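Local atomic coordinates of endonuclease NucS (Pyrococcus abyssi, PDB entry 2VLD), a protein that cleaves the 3' and 5' single-stranded ends of branched DNA, binds single-stranded DNA and interacts with PCNA. Residues C35-E40 with G50-I55. The protein carries 2 engineered substitutions. Numbering follows the deposited sequence.
Sequences CKVHYE and GDRIII
Cys35 and Gly50 form an antiparallel hydrogen-bonded pair in the curled sheet of the PH-like N-terminal domain, the region that carries the site for single-stranded DNA. Cys35 N donates to Gly50 O (3.1 Å), and Gly50 N returns a bond to Cys35 O (3.0 Å). From this pair the segments diverge, their axes at 73°, and side chains bridge the opening wedge. Arg52, extended from CG to NE, runs past the Cys35 thiol. Cys35 SG receives a weak but nearly straight hydrogen bond (166°) from Arg52 NH1, 3.7 Å away. With chi1 at 59°, SG sits between its own backbone N and carbonyl carbon, on the sheet face along which Arg52 passes. Arg52 NH1 also lies 3.0 Å from Cys35 O, which approaches the guanidinium at its edge. Val37 CG2 lies over one face of the guanidinium, 3.9 Å from Arg52 NE, while the other end of the group is held by a bond from NH2 to Gly48 O. From further along 50-55, Ile54 CD1 reaches back to within 4.3 Å of Cys35 SG, an apolar contact. Strand 98-104 flanks 35-40, with Val102 against Cys35 and Leu100 against Val37; Val37 also pairs through its backbone with Leu47 of strand 44-48, and Ile64 of strand 62-65 packs on Val37, Arg52 and Ile54.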
# COMPACT_ATOMS: atom_id res chain seq x y z
N CYS A 35 -6.10 -1.32 -15.98
CA CYS A 35 -7.06 -0.27 -15.71
C CYS A 35 -6.44 1.02 -16.12
O CYS A 35 -5.28 1.06 -16.53
CB CYS A 35 -7.36 -0.20 -14.20
SG CYS A 35 -5.89 0.11 -13.14
N LYS A 36 -7.22 2.09 -16.01
CA LYS A 36 -6.63 3.42 -16.00
C LYS A 36 -7.21 4.24 -14.86
O LYS A 36 -8.21 3.86 -14.24
CB LYS A 36 -6.68 4.12 -17.36
CG LYS A 36 -7.88 3.83 -18.24
CD LYS A 36 -7.52 3.94 -19.73
CE LYS A 36 -7.81 5.33 -20.31
NZ LYS A 36 -7.60 5.34 -21.80
N VAL A 37 -6.54 5.35 -14.55
CA VAL A 37 -6.85 6.11 -13.36
C VAL A 37 -7.13 7.54 -13.77
O VAL A 37 -6.40 8.10 -14.60
CB VAL A 37 -5.67 6.10 -12.34
CG1 VAL A 37 -6.04 6.86 -11.07
CG2 VAL A 37 -5.27 4.67 -12.01
N HIS A 38 -8.18 8.09 -13.19
CA HIS A 38 -8.57 9.47 -13.40
C HIS A 38 -8.75 10.11 -12.04
O HIS A 38 -9.45 9.56 -11.18
CB HIS A 38 -9.89 9.55 -14.16
CG HIS A 38 -9.94 8.70 -15.39
ND1 HIS A 38 -9.55 9.17 -16.63
CD2 HIS A 38 -10.35 7.43 -15.57
CE1 HIS A 38 -9.71 8.21 -17.52
NE2 HIS A 38 -10.20 7.14 -16.91
N TYR A 39 -8.12 11.27 -11.85
CA TYR A 39 -8.19 12.00 -10.60
C TYR A 39 -8.65 13.41 -10.84
O TYR A 39 -8.23 14.06 -11.79
CB TYR A 39 -6.81 12.04 -9.93
CG TYR A 39 -6.78 12.87 -8.67
CD1 TYR A 39 -7.26 12.34 -7.48
CD2 TYR A 39 -6.28 14.18 -8.67
CE1 TYR A 39 -7.28 13.09 -6.31
CE2 TYR A 39 -6.28 14.94 -7.50
CZ TYR A 39 -6.78 14.39 -6.32
OH TYR A 39 -6.80 15.10 -5.13
N GLU A 40 -9.53 13.87 -9.96
CA GLU A 40 -9.92 15.26 -9.90
C GLU A 40 -9.90 15.66 -8.44
O GLU A 40 -10.65 15.11 -7.63
CB GLU A 40 -11.33 15.44 -10.44
CG GLU A 40 -11.48 15.22 -11.93
CD GLU A 40 -12.93 15.07 -12.36
OE1 GLU A 40 -13.84 15.58 -11.66
OE2 GLU A 40 -13.16 14.42 -13.41
N GLY A 50 -2.53 0.24 -17.51
CA GLY A 50 -1.40 -0.45 -16.91
C GLY A 50 -1.86 -1.37 -15.82
O GLY A 50 -3.01 -1.31 -15.39
N ASP A 51 -0.96 -2.23 -15.35
CA ASP A 51 -1.32 -3.17 -14.29
C ASP A 51 -1.12 -2.54 -12.91
O ASP A 51 -0.04 -2.04 -12.58
CB ASP A 51 -0.53 -4.47 -14.44
CG ASP A 51 -0.64 -5.07 -15.82
OD1 ASP A 51 -1.76 -5.23 -16.34
OD2 ASP A 51 0.42 -5.39 -16.41
N ARG A 52 -2.19 -2.54 -12.11
CA ARG A 52 -2.17 -1.89 -10.82
C ARG A 52 -2.84 -2.77 -9.76
O ARG A 52 -3.60 -3.68 -10.10
CB ARG A 52 -2.85 -0.53 -10.90
CG ARG A 52 -2.11 0.46 -11.78
CD ARG A 52 -2.77 1.84 -11.87
NE ARG A 52 -1.98 2.64 -12.80
CZ ARG A 52 -2.23 2.77 -14.10
NH1 ARG A 52 -3.31 2.21 -14.65
NH2 ARG A 52 -1.40 3.50 -14.86
N ILE A 53 -2.53 -2.49 -8.50
CA ILE A 53 -3.16 -3.15 -7.36
C ILE A 53 -3.93 -2.08 -6.60
O ILE A 53 -3.39 -1.02 -6.30
CB ILE A 53 -2.12 -3.75 -6.40
CG1 ILE A 53 -1.17 -4.68 -7.16
CG2 ILE A 53 -2.82 -4.52 -5.31
CD1 ILE A 53 -0.10 -5.32 -6.31
N ILE A 54 -5.19 -2.37 -6.29
CA ILE A 54 -6.09 -1.39 -5.72
C ILE A 54 -6.64 -1.94 -4.41
O ILE A 54 -7.24 -3.03 -4.40
CB ILE A 54 -7.28 -1.10 -6.69
CG1 ILE A 54 -6.80 -0.41 -7.97
CG2 ILE A 54 -8.32 -0.23 -6.01
CD1 ILE A 54 -6.66 -1.32 -9.14
N ILE A 55 -6.47 -1.18 -3.33
CA ILE A 55 -6.82 -1.64 -1.99
C ILE A 55 -7.91 -0.74 -1.41
O ILE A 55 -7.77 0.48 -1.35
CB ILE A 55 -5.56 -1.69 -1.08
CG1 ILE A 55 -4.57 -2.72 -1.62
CG2 ILE A 55 -5.93 -2.04 0.34
CD1 ILE A 55 -3.21 -2.72 -0.95